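Local coordinates for protein transcriptional regulator, marR family, putative (PDB 3F3X) that probably binds DNA as a MarR-family transcriptional regulator, working as a homodimer of winged helix-turn-helix subunits, at residues K16-R19 and G20-E24; N26-L29 and G30-N34; L35-L38 and D39-I42; R112-V115 and N116-L119. All blocks are in the same frame, centred on the assembly; numbering follows the deposited sequence. Where two conformers were deposited one is given.

Contact 1: K16-R19 and G20-E24. With SO4 (sulfate ion), chain B.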
loop_
_atom_site.group_PDB
_atom_site.type_symbol
_atom_site.label_atom_id
_atom_site.label_comp_id
_atom_site.label_asym_id
_atom_site.label_seq_id
_atom_site.Cartn_x
_atom_site.Cartn_y
_atom_site.Cartn_z
ATOM N N LYS A 16 4.929 -3.293 -2.079
ATOM C CA LYS A 16 5.030 -3.321 -3.534
ATOM C C LYS A 16 3.688 -3.665 -4.175
ATOM O O LYS A 16 3.285 -3.046 -5.157
ATOM C CB LYS A 16 6.067 -4.358 -3.977
ATOM C CG LYS A 16 7.467 -4.147 -3.421
ATOM C CD LYS A 16 8.377 -5.292 -3.851
ATOM C CE LYS A 16 9.768 -5.175 -3.252
ATOM N NZ LYS A 16 10.640 -6.286 -3.720
ATOM N N ILE A 17 3.010 -4.662 -3.616
ATOM C CA ILE A 17 1.720 -5.101 -4.134
ATOM C C ILE A 17 0.728 -3.940 -4.129
ATOM O O ILE A 17 0.015 -3.719 -5.109
ATOM C CB ILE A 17 1.150 -6.275 -3.305
ATOM C CG1 ILE A 17 2.087 -7.486 -3.419
ATOM C CG2 ILE A 17 -0.251 -6.639 -3.804
ATOM C CD1 ILE A 17 1.693 -8.686 -2.561
ATOM N N TYR A 18 0.691 -3.187 -3.034
ATOM C CA TYR A 18 -0.222 -2.052 -2.954
ATOM C C TYR A 18 0.094 -0.995 -4.003
ATOM O O TYR A 18 -0.785 -0.570 -4.748
ATOM C CB TYR A 18 -0.167 -1.391 -1.580
ATOM C CG TYR A 18 -0.985 -0.125 -1.533
ATOM C CD1 TYR A 18 -2.374 -0.173 -1.439
ATOM C CD2 TYR A 18 -0.375 1.124 -1.644
ATOM C CE1 TYR A 18 -3.138 0.990 -1.446
ATOM C CE2 TYR A 18 -1.128 2.296 -1.654
ATOM C CZ TYR A 18 -2.507 2.219 -1.557
ATOM O OH TYR A 18 -3.252 3.376 -1.547
ATOM N N ARG A 19 1.349 -0.553 -4.043
ATOM C CA ARG A 19 1.761 0.464 -5.001
ATOM C C ARG A 19 1.447 0.039 -6.426
ATOM O O ARG A 19 0.951 0.831 -7.226
ATOM C CB ARG A 19 3.260 0.738 -4.871
ATOM C CG ARG A 19 3.656 1.374 -3.555
ATOM C CD ARG A 19 5.160 1.503 -3.472
ATOM N NE ARG A 19 5.591 2.026 -2.182
ATOM C CZ ARG A 19 6.758 1.730 -1.624
ATOM N NH1 ARG A 19 7.598 0.913 -2.249
ATOM N NH2 ARG A 19 7.085 2.243 -0.445
ATOM N N GLY A 20 1.739 -1.216 -6.743
ATOM C CA GLY A 20 1.473 -1.701 -8.084
ATOM C C GLY A 20 -0.010 -1.853 -8.378
ATOM O O GLY A 20 -0.493 -1.396 -9.414
ATOM N N SER A 21 -0.738 -2.487 -7.467
ATOM C CA SER A 21 -2.165 -2.706 -7.672
ATOM C C SER A 21 -3.000 -1.431 -7.643
ATOM O O SER A 21 -3.930 -1.288 -8.438
ATOM C CB SER A 21 -2.708 -3.695 -6.641
ATOM O OG SER A 21 -2.746 -3.118 -5.351
ATOM N N ILE A 22 -2.677 -0.501 -6.746
ATOM C CA ILE A 22 -3.453 0.733 -6.669
ATOM C C ILE A 22 -3.356 1.539 -7.957
ATOM O O ILE A 22 -4.318 2.188 -8.359
ATOM C CB ILE A 22 -3.014 1.641 -5.500
ATOM C CG1 ILE A 22 -4.006 2.800 -5.369
ATOM C CG2 ILE A 22 -1.611 2.187 -5.747
ATOM C CD1 ILE A 22 -3.686 3.772 -4.266
ATOM N N LYS A 23 -2.191 1.509 -8.598
ATOM C CA LYS A 23 -2.024 2.242 -9.844
ATOM C C LYS A 23 -2.961 1.638 -10.882
ATOM O O LYS A 23 -3.620 2.356 -11.636
ATOM C CB LYS A 23 -0.578 2.152 -10.347
ATOM C CG LYS A 23 -0.341 2.952 -11.624
ATOM C CD LYS A 23 1.047 2.717 -12.207
ATOM C CE LYS A 23 1.201 3.439 -13.540
ATOM N NZ LYS A 23 2.500 3.130 -14.202
ATOM N N GLU A 24 -3.018 0.313 -10.919
ATOM C CA GLU A 24 -3.884 -0.371 -11.872
ATOM C C GLU A 24 -5.347 -0.140 -11.530
ATOM O O GLU A 24 -6.167 0.113 -12.417
ATOM C CB GLU A 24 -3.585 -1.868 -11.891
ATOM C CG GLU A 24 -2.208 -2.196 -12.429
ATOM C CD GLU A 24 -2.214 -3.439 -13.291
ATOM O OE1 GLU A 24 -3.003 -3.479 -14.259
ATOM O OE2 GLU A 24 -1.431 -4.370 -13.005
HETATM S S SO4 B . 13.188 -5.484 -1.179
HETATM O O1 SO4 B . 11.967 -5.030 -0.484
HETATM O O2 SO4 B . 14.287 -4.547 -0.906
HETATM O O3 SO4 B . 12.938 -5.535 -2.634
HETATM O O4 SO4 B . 13.550 -6.822 -0.679
#

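Contact 2: N26-L29 and G30-N34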
loop_
_atom_site.group_PDB
_atom_site.type_symbol
_atom_site.label_atom_id
_atom_site.label_comp_id
_atom_site.label_asym_id
_atom_site.label_seq_id
_atom_site.Cartn_x
_atom_site.Cartn_y
_atom_site.Cartn_z
ATOM N N ASN A 26 -6.749 2.417 -9.751
ATOM C CA ASN A 26 -7.131 3.797 -10.034
ATOM C C ASN A 26 -7.187 4.095 -11.533
ATOM O O ASN A 26 -8.033 4.870 -11.983
ATOM C CB ASN A 26 -6.167 4.783 -9.358
ATOM C CG ASN A 26 -6.384 4.881 -7.855
ATOM O OD1 ASN A 26 -7.466 4.583 -7.351
ATOM N ND2 ASN A 26 -5.358 5.322 -7.136
ATOM N N ASN A 27 -6.288 3.479 -12.301
ATOM C CA ASN A 27 -6.257 3.688 -13.741
ATOM C C ASN A 27 -7.533 3.130 -14.370
ATOM O O ASN A 27 -8.215 3.825 -15.130
ATOM C CB ASN A 27 -5.044 3.011 -14.376
ATOM C CG ASN A 27 -5.046 3.145 -15.877
ATOM O OD1 ASN A 27 -5.106 2.151 -16.604
ATOM N ND2 ASN A 27 -4.999 4.380 -16.354
ATOM N N ARG A 28 -7.850 1.882 -14.034
ATOM C CA ARG A 28 -9.025 1.194 -14.544
ATOM C C ARG A 28 -10.324 1.901 -14.145
ATOM O O ARG A 28 -11.134 2.251 -15.003
ATOM C CB ARG A 28 -9.053 -0.234 -14.000
ATOM C CG ARG A 28 -9.746 -1.238 -14.879
ATOM C CD ARG A 28 -8.836 -1.664 -16.014
ATOM N NE ARG A 28 -9.269 -2.959 -16.512
ATOM C CZ ARG A 28 -8.569 -3.738 -17.326
ATOM N NH1 ARG A 28 -7.373 -3.366 -17.765
ATOM N NH2 ARG A 28 -9.076 -4.906 -17.686
ATOM N N LEU A 29 -10.536 2.076 -12.841
ATOM C CA LEU A 29 -11.748 2.747 -12.367
ATOM C C LEU A 29 -11.820 4.205 -12.840
ATOM O O LEU A 29 -12.905 4.727 -13.135
ATOM C CB LEU A 29 -11.834 2.718 -10.837
ATOM C CG LEU A 29 -12.065 1.345 -10.196
ATOM C CD1 LEU A 29 -11.996 1.476 -8.672
ATOM C CD2 LEU A 29 -13.416 0.779 -10.632
ATOM N N GLY A 30 -10.658 4.850 -12.902
ATOM C CA GLY A 30 -10.587 6.236 -13.330
ATOM C C GLY A 30 -10.985 6.426 -14.773
ATOM O O GLY A 30 -11.835 7.263 -15.099
ATOM N N LYS A 31 -10.396 5.620 -15.650
ATOM C CA LYS A 31 -10.696 5.730 -17.074
ATOM C C LYS A 31 -12.070 5.210 -17.477
ATOM O O LYS A 31 -12.716 5.781 -18.352
ATOM C CB LYS A 31 -9.583 5.048 -17.870
ATOM C CG LYS A 31 -8.275 5.795 -17.715
ATOM C CD LYS A 31 -7.143 5.141 -18.444
ATOM C CE LYS A 31 -5.952 6.072 -18.467
ATOM N NZ LYS A 31 -4.777 5.433 -19.106
ATOM N N LEU A 32 -12.535 4.155 -16.817
ATOM C CA LEU A 32 -13.841 3.580 -17.144
ATOM C C LEU A 32 -15.023 4.215 -16.413
ATOM O O LEU A 32 -16.129 4.314 -16.960
ATOM C CB LEU A 32 -13.837 2.072 -16.851
ATOM C CG LEU A 32 -12.826 1.233 -17.640
ATOM C CD1 LEU A 32 -12.910 -0.214 -17.209
ATOM C CD2 LEU A 32 -13.106 1.356 -19.125
ATOM N N MET A 33 -14.790 4.659 -15.181
ATOM C CA MET A 33 -15.881 5.215 -14.387
ATOM C C MET A 33 -15.629 6.553 -13.701
ATOM O O MET A 33 -16.515 7.076 -13.024
ATOM C CB MET A 33 -16.295 4.184 -13.335
ATOM C CG MET A 33 -16.612 2.814 -13.914
ATOM S SD MET A 33 -17.018 1.587 -12.661
ATOM C CE MET A 33 -18.723 2.055 -12.295
ATOM N N ASN A 34 -14.435 7.104 -13.881
ATOM C CA ASN A 34 -14.072 8.370 -13.263
ATOM C C ASN A 34 -14.194 8.226 -11.748
ATOM O O ASN A 34 -14.659 9.130 -11.051
ATOM C CB ASN A 34 -14.977 9.496 -13.781
ATOM C CG ASN A 34 -14.550 10.860 -13.289
ATOM O OD1 ASN A 34 -13.359 11.169 -13.239
ATOM N ND2 ASN A 34 -15.524 11.695 -12.934
#

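Contact 3: L35-L38 and D39-I42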
loop_
_atom_site.group_PDB
_atom_site.type_symbol
_atom_site.label_atom_id
_atom_site.label_comp_id
_atom_site.label_asym_id
_atom_site.label_seq_id
_atom_site.Cartn_x
_atom_site.Cartn_y
_atom_site.Cartn_z
ATOM N N LEU A 35 -13.783 7.061 -11.256
ATOM C CA LEU A 35 -13.804 6.759 -9.829
ATOM C C LEU A 35 -12.415 6.321 -9.412
ATOM O O LEU A 35 -11.598 5.943 -10.250
ATOM C CB LEU A 35 -14.779 5.618 -9.514
ATOM C CG LEU A 35 -16.279 5.833 -9.710
ATOM C CD1 LEU A 35 -17.017 4.543 -9.341
ATOM C CD2 LEU A 35 -16.757 6.999 -8.845
ATOM N N SER A 36 -12.155 6.373 -8.111
ATOM C CA SER A 36 -10.876 5.944 -7.570
ATOM C C SER A 36 -11.139 4.686 -6.751
ATOM O O SER A 36 -12.291 4.298 -6.543
ATOM C CB SER A 36 -10.281 7.020 -6.667
ATOM O OG SER A 36 -11.027 7.146 -5.467
ATOM N N TYR A 37 -10.075 4.051 -6.285
ATOM C CA TYR A 37 -10.214 2.851 -5.477
ATOM C C TYR A 37 -10.856 3.204 -4.140
ATOM O O TYR A 37 -11.657 2.438 -3.606
ATOM C CB TYR A 37 -8.848 2.219 -5.242
ATOM C CG TYR A 37 -8.891 0.921 -4.469
ATOM C CD1 TYR A 37 -9.783 -0.094 -4.815
ATOM C CD2 TYR A 37 -7.988 0.681 -3.438
ATOM C CE1 TYR A 37 -9.769 -1.323 -4.154
ATOM C CE2 TYR A 37 -7.963 -0.542 -2.773
ATOM C CZ TYR A 37 -8.851 -1.539 -3.140
ATOM O OH TYR A 37 -8.780 -2.761 -2.508
ATOM N N LEU A 38 -10.499 4.366 -3.600
ATOM C CA LEU A 38 -11.064 4.804 -2.327
ATOM C C LEU A 38 -12.556 5.052 -2.506
ATOM O O LEU A 38 -13.344 4.806 -1.592
ATOM C CB LEU A 38 -10.384 6.087 -1.839
ATOM C CG LEU A 38 -10.885 6.605 -0.485
ATOM C CD1 LEU A 38 -10.677 5.538 0.576
ATOM C CD2 LEU A 38 -10.140 7.882 -0.106
ATOM N N ASP A 39 -12.935 5.552 -3.682
ATOM C CA ASP A 39 -14.340 5.811 -3.992
ATOM C C ASP A 39 -15.091 4.487 -3.888
ATOM O O ASP A 39 -16.179 4.417 -3.310
ATOM C CB ASP A 39 -14.501 6.345 -5.417
ATOM C CG ASP A 39 -14.054 7.788 -5.570
ATOM O OD1 ASP A 39 -13.855 8.202 -6.733
ATOM O OD2 ASP A 39 -13.921 8.509 -4.554
ATOM N N PHE A 40 -14.508 3.445 -4.471
ATOM C CA PHE A 40 -15.110 2.122 -4.433
ATOM C C PHE A 40 -15.293 1.652 -2.988
ATOM O O PHE A 40 -16.346 1.128 -2.626
ATOM C CB PHE A 40 -14.236 1.113 -5.179
ATOM C CG PHE A 40 -14.497 -0.313 -4.790
ATOM C CD1 PHE A 40 -15.652 -0.972 -5.212
ATOM C CD2 PHE A 40 -13.601 -0.989 -3.967
ATOM C CE1 PHE A 40 -15.903 -2.290 -4.816
ATOM C CE2 PHE A 40 -13.843 -2.298 -3.569
ATOM C CZ PHE A 40 -14.995 -2.952 -3.990
ATOM N N SER A 41 -14.258 1.829 -2.173
ATOM C CA SER A 41 -14.316 1.414 -0.772
ATOM C C SER A 41 -15.434 2.117 -0.002
ATOM O O SER A 41 -16.156 1.491 0.781
ATOM C CB SER A 41 -12.976 1.687 -0.086
ATOM O OG SER A 41 -11.946 0.903 -0.658
ATOM N N ILE A 42 -15.567 3.422 -0.215
ATOM C CA ILE A 42 -16.599 4.193 0.465
ATOM C C ILE A 42 -17.978 3.697 0.044
ATOM O O ILE A 42 -18.868 3.528 0.882
ATOM C CB ILE A 42 -16.453 5.705 0.160
ATOM C CG1 ILE A 42 -15.163 6.227 0.808
ATOM C CG2 ILE A 42 -17.676 6.481 0.672
ATOM C CD1 ILE A 42 -14.834 7.665 0.456
HETATM O O HOH W 1 -10.663 9.321 -4.067
#

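Contact 4: R112-V115 and N116-L119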
loop_
_atom_site.group_PDB
_atom_site.type_symbol
_atom_site.label_atom_id
_atom_site.label_comp_id
_atom_site.label_asym_id
_atom_site.label_seq_id
_atom_site.Cartn_x
_atom_site.Cartn_y
_atom_site.Cartn_z
ATOM N N ARG A 112 -13.257 -6.867 -9.516
ATOM C CA ARG A 112 -13.281 -8.316 -9.321
ATOM C C ARG A 112 -12.682 -9.056 -10.522
ATOM O O ARG A 112 -11.881 -9.982 -10.360
ATOM C CB ARG A 112 -14.719 -8.783 -9.105
ATOM C CG ARG A 112 -14.866 -10.198 -8.567
ATOM C CD ARG A 112 -16.310 -10.653 -8.717
ATOM N NE ARG A 112 -16.676 -10.720 -10.130
ATOM C CZ ARG A 112 -17.915 -10.616 -10.597
ATOM N NH1 ARG A 112 -18.933 -10.435 -9.765
ATOM N NH2 ARG A 112 -18.132 -10.683 -11.905
ATOM N N ASN A 113 -13.086 -8.656 -11.724
ATOM C CA ASN A 113 -12.579 -9.288 -12.941
ATOM C C ASN A 113 -11.095 -8.990 -13.124
ATOM O O ASN A 113 -10.322 -9.868 -13.510
ATOM C CB ASN A 113 -13.358 -8.806 -14.174
ATOM C CG ASN A 113 -14.795 -9.300 -14.187
ATOM O OD1 ASN A 113 -15.102 -10.344 -13.620
ATOM N ND2 ASN A 113 -15.679 -8.558 -14.847
ATOM N N LEU A 114 -10.706 -7.751 -12.839
ATOM C CA LEU A 114 -9.315 -7.337 -12.964
ATOM C C LEU A 114 -8.436 -8.182 -12.047
ATOM O O LEU A 114 -7.421 -8.719 -12.473
ATOM C CB LEU A 114 -9.154 -5.859 -12.598
ATOM C CG LEU A 114 -7.731 -5.307 -12.703
ATOM C CD1 LEU A 114 -7.211 -5.493 -14.121
ATOM C CD2 LEU A 114 -7.721 -3.837 -12.322
ATOM N N VAL A 115 -8.830 -8.304 -10.784
ATOM C CA VAL A 115 -8.048 -9.092 -9.836
ATOM C C VAL A 115 -8.074 -10.567 -10.205
ATOM O O VAL A 115 -7.057 -11.263 -10.134
ATOM C CB VAL A 115 -8.567 -8.913 -8.400
ATOM C CG1 VAL A 115 -7.787 -9.823 -7.455
ATOM C CG2 VAL A 115 -8.403 -7.452 -7.985
ATOM N N ASN A 116 -9.244 -11.048 -10.594
ATOM C CA ASN A 116 -9.363 -12.440 -10.992
ATOM C C ASN A 116 -8.439 -12.721 -12.170
ATOM O O ASN A 116 -7.765 -13.744 -12.206
ATOM C CB ASN A 116 -10.805 -12.745 -11.396
ATOM C CG ASN A 116 -10.972 -14.134 -12.019
ATOM O OD1 ASN A 116 -10.976 -14.284 -13.245
ATOM N ND2 ASN A 116 -11.123 -15.151 -11.174
ATOM N N GLU A 117 -8.417 -11.808 -13.135
ATOM C CA GLU A 117 -7.572 -11.990 -14.326
ATOM C C GLU A 117 -6.105 -12.081 -13.950
ATOM O O GLU A 117 -5.373 -12.956 -14.389
ATOM C CB GLU A 117 -7.725 -10.829 -15.316
ATOM C CG GLU A 117 -6.929 -9.573 -14.936
ATOM C CD GLU A 117 -6.808 -8.563 -16.058
ATOM O OE1 GLU A 117 -5.734 -8.520 -16.700
ATOM O OE2 GLU A 117 -7.782 -7.819 -16.312
ATOM N N MET A 118 -5.690 -11.165 -13.099
ATOM C CA MET A 118 -4.311 -11.108 -12.698
ATOM C C MET A 118 -3.842 -12.244 -11.830
ATOM O O MET A 118 -2.748 -12.761 -12.054
ATOM C CB MET A 118 -4.015 -9.796 -11.991
ATOM C CG MET A 118 -4.285 -8.549 -12.814
ATOM S SD MET A 118 -3.555 -7.119 -11.928
ATOM C CE MET A 118 -4.672 -6.897 -10.489
ATOM N N LEU A 119 -4.663 -12.648 -10.864
ATOM C CA LEU A 119 -4.283 -13.687 -9.912
ATOM C C LEU A 119 -4.951 -15.015 -10.192
ATOM O O LEU A 119 -5.197 -15.809 -9.281
ATOM C CB LEU A 119 -4.650 -13.228 -8.496
ATOM C CG LEU A 119 -4.138 -11.859 -8.035
ATOM C CD1 LEU A 119 -4.509 -11.618 -6.567
ATOM C CD2 LEU A 119 -2.625 -11.806 -8.218
#

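Contact 1: K16-R19 and G20-E24
The phenol ring of Tyr18 carries Ile22 over one face, and the ring also meets Tyr18 of the second subunit, the two planes lying at about 15° to each other. Ile22 CB sits 4.2 Å from the centroid of the Tyr18 ring, a CH-pi contact displaced a little toward the rim. Tyr18 CG stands anti to its backbone N (chi1 173°), which swings the ring along the helix toward the residue four places on; the beta-branched isoleucine offers its CB there. Replacing Tyr18 by an alanine would probably uncover Ile22 and leave Tyr18 of the second subunit without the ring it meets. Just before Tyr18 in the chain, Ile17 O is gripped twice: Ser21 N donates to it over 2.8 Å, and Ser21 OG donates to the same Ile17 O, also over 2.8 Å, from the opposite face of the carbonyl plane. Serine thus buries its hydroxyl in a helix without needing an outside partner. Arg19 NH1 reaches Tyr60 O of the second subunit. In one of its two conformers, and so with some doubt, Lys16 NZ donates to O3 of a sulfate probably from the crystallisation liquor, at 2.7 Å; Gln9 of this chain and, from the second subunit, Lys44, Arg59 and Tyr60 also hydrogen-bond to it. Such subunit-to-subunit packing of the long N-terminal helix is characteristic of the MarR dimer interface.

Contact 2: N26-L29 and G30-N34
Gly30 and Asn26 meet through the backbone: Gly30 N donates to Asn26 O at 2.8 Å, coming from above the carbonyl plane, 40° out of it. Glycine suits this bent approach, since a CB at this position would lie about 2.5 Å from Asn26 O. The next amides follow the same i to i+4 pattern. Lys31 N is satisfied by Asn27 O at 2.9 Å, and Leu32 N by Arg28 O at 3.0 Å. Met33 N donates to Leu29 O at 2.8 Å, again from well above the carbonyl plane. Leu29 O is also paired with the backbone of Leu35, beyond the helix. Asn34 N makes a weak bond to Gly30 O, and with its positive phi of 59° the residue leaves the helix; asparagine tolerates that conformation better than most residues. Its own carbonyl oxygen accepts from Lys77 NZ. Asn26 OD1 is taken by Tyr37 N, so the side chain bridges to the start of the following helix.

Apolar contacts run beside these bonds. Leu29 CD2 lies 4.2 Å from Met33 SD, and both side chains face helix 98-118, touching Leu111, Val103 and Glu106. Arg28 and Leu32 lie side by side and point the same way, with Arg28 CG 4.1 Å from Leu32 CD1, while the guanidinium forms a long, weak ion pair with Glu117. The chemistry is that of a helix end at the surface: the main chain carries most of the polar bonding, and the carbonyl of Leu29 and the side chain of Asn26 tie the helix end to the residues that start the next helix.

Contact 3: L35-L38 and D39-I42
Asp39 folds back on Ser36, and its side chain can be followed outward atom by atom. Asp39 CB rests 3.2 Å from Ser36 O. With CG anti to its own carbonyl carbon (chi1 -74°), the carboxylate turns back toward the start of the helix, where Asp39 CG lies 3.1 Å from Ser36 OG. Asp39 OD1 accepts from Ser36 N over 2.9 Å, the donor standing 46° out of the carboxylate plane; the Leu35 CD2 methyl is 3.8 Å from the same Asp39 OD1. OD2 takes a weak bond from a water that also pairs with Ser36 OG. In return Asp39 N donates to Ser36 OG at 3.1 Å, completing a capping box. Serine and aspartate suit it because each is short enough to reach the other's amide, and the acid probably also gains from the helix dipole. With an alanine in place of Asp39, Ser36 N would probably lose its acceptor and the first turn would be freer to fray. Tyr37 and Phe40 lie side by side, CE1 of Tyr37 3.9 Å from CD2 of Phe40. Asp39 and Ile42 pack on Ala70 and Leu74 of helix 64-76, while Leu35, Tyr37 and Phe40 turn to helix 98-118 and Tyr37 OH bonds Asn12 of the second subunit.

Contact 4: R112-V115 and N116-L119
The last turns of helix 98-118, in a region predicted to be coiled coil, hold this contact, which is built from i to i+4 pairs along one helix. Val115 and Leu119 lie side by side and point the same way, Val115 CG1 3.8 Å from Leu119 CD1. Leu114 meets Met118 at a slant, its CG 4.1 Å from Met118 CE; the methionine chain bends at chi3 (-72°), which carries the methyl back over the preceding turn. Flexible methionine and branched leucine and valine suit this buried side because they can fill an uneven surface. Beneath them the backbone is regular: Asn116 N donates to Arg112 O at 2.9 Å, Glu117 N to Asn113 O at 2.7 Å and Leu119 N to Val115 O at 2.9 Å. The polar Asn113, Asn116 and Glu117 are exposed, as suits residues on the solvent side. Arg112, less exposed, is held by a salt bridge to Glu109, adds a weak bond from NH2 to Asn113 OD1 and packs on Asp5 of the second subunit. At Leu119 the chain leaves helical geometry, and its carbonyl oxygen accepts from Lys7 of the second subunit. Leu114 and Val115 pack on Phe25, and Met118 on Glu24, all of helix 3-33; on the dimer side Val115 touches Lys7 and Leu119 touches Ile135 of the second subunit.

Contact 3 is the buried one, contact 2 lies at the surface, and contacts 1 and 4 are partly buried. Contacts 1 and 2 share helix 3-33, the first at the dimer interface, the second at the helix end, where contact 3 takes over the chain and begins helix 37-48. Contact 4, on helix 98-118, packs against both contact 1 and contact 2 through helix 3-33, but does not touch contact 3. Chemistry follows place. A ring and a sulfate mark contact 1, main-chain bonds contact 2, a buried carboxylate cap contact 3, and aliphatic packing contact 4. Contacts 1, 3 and 4 also reach the second subunit; contact 2 does not.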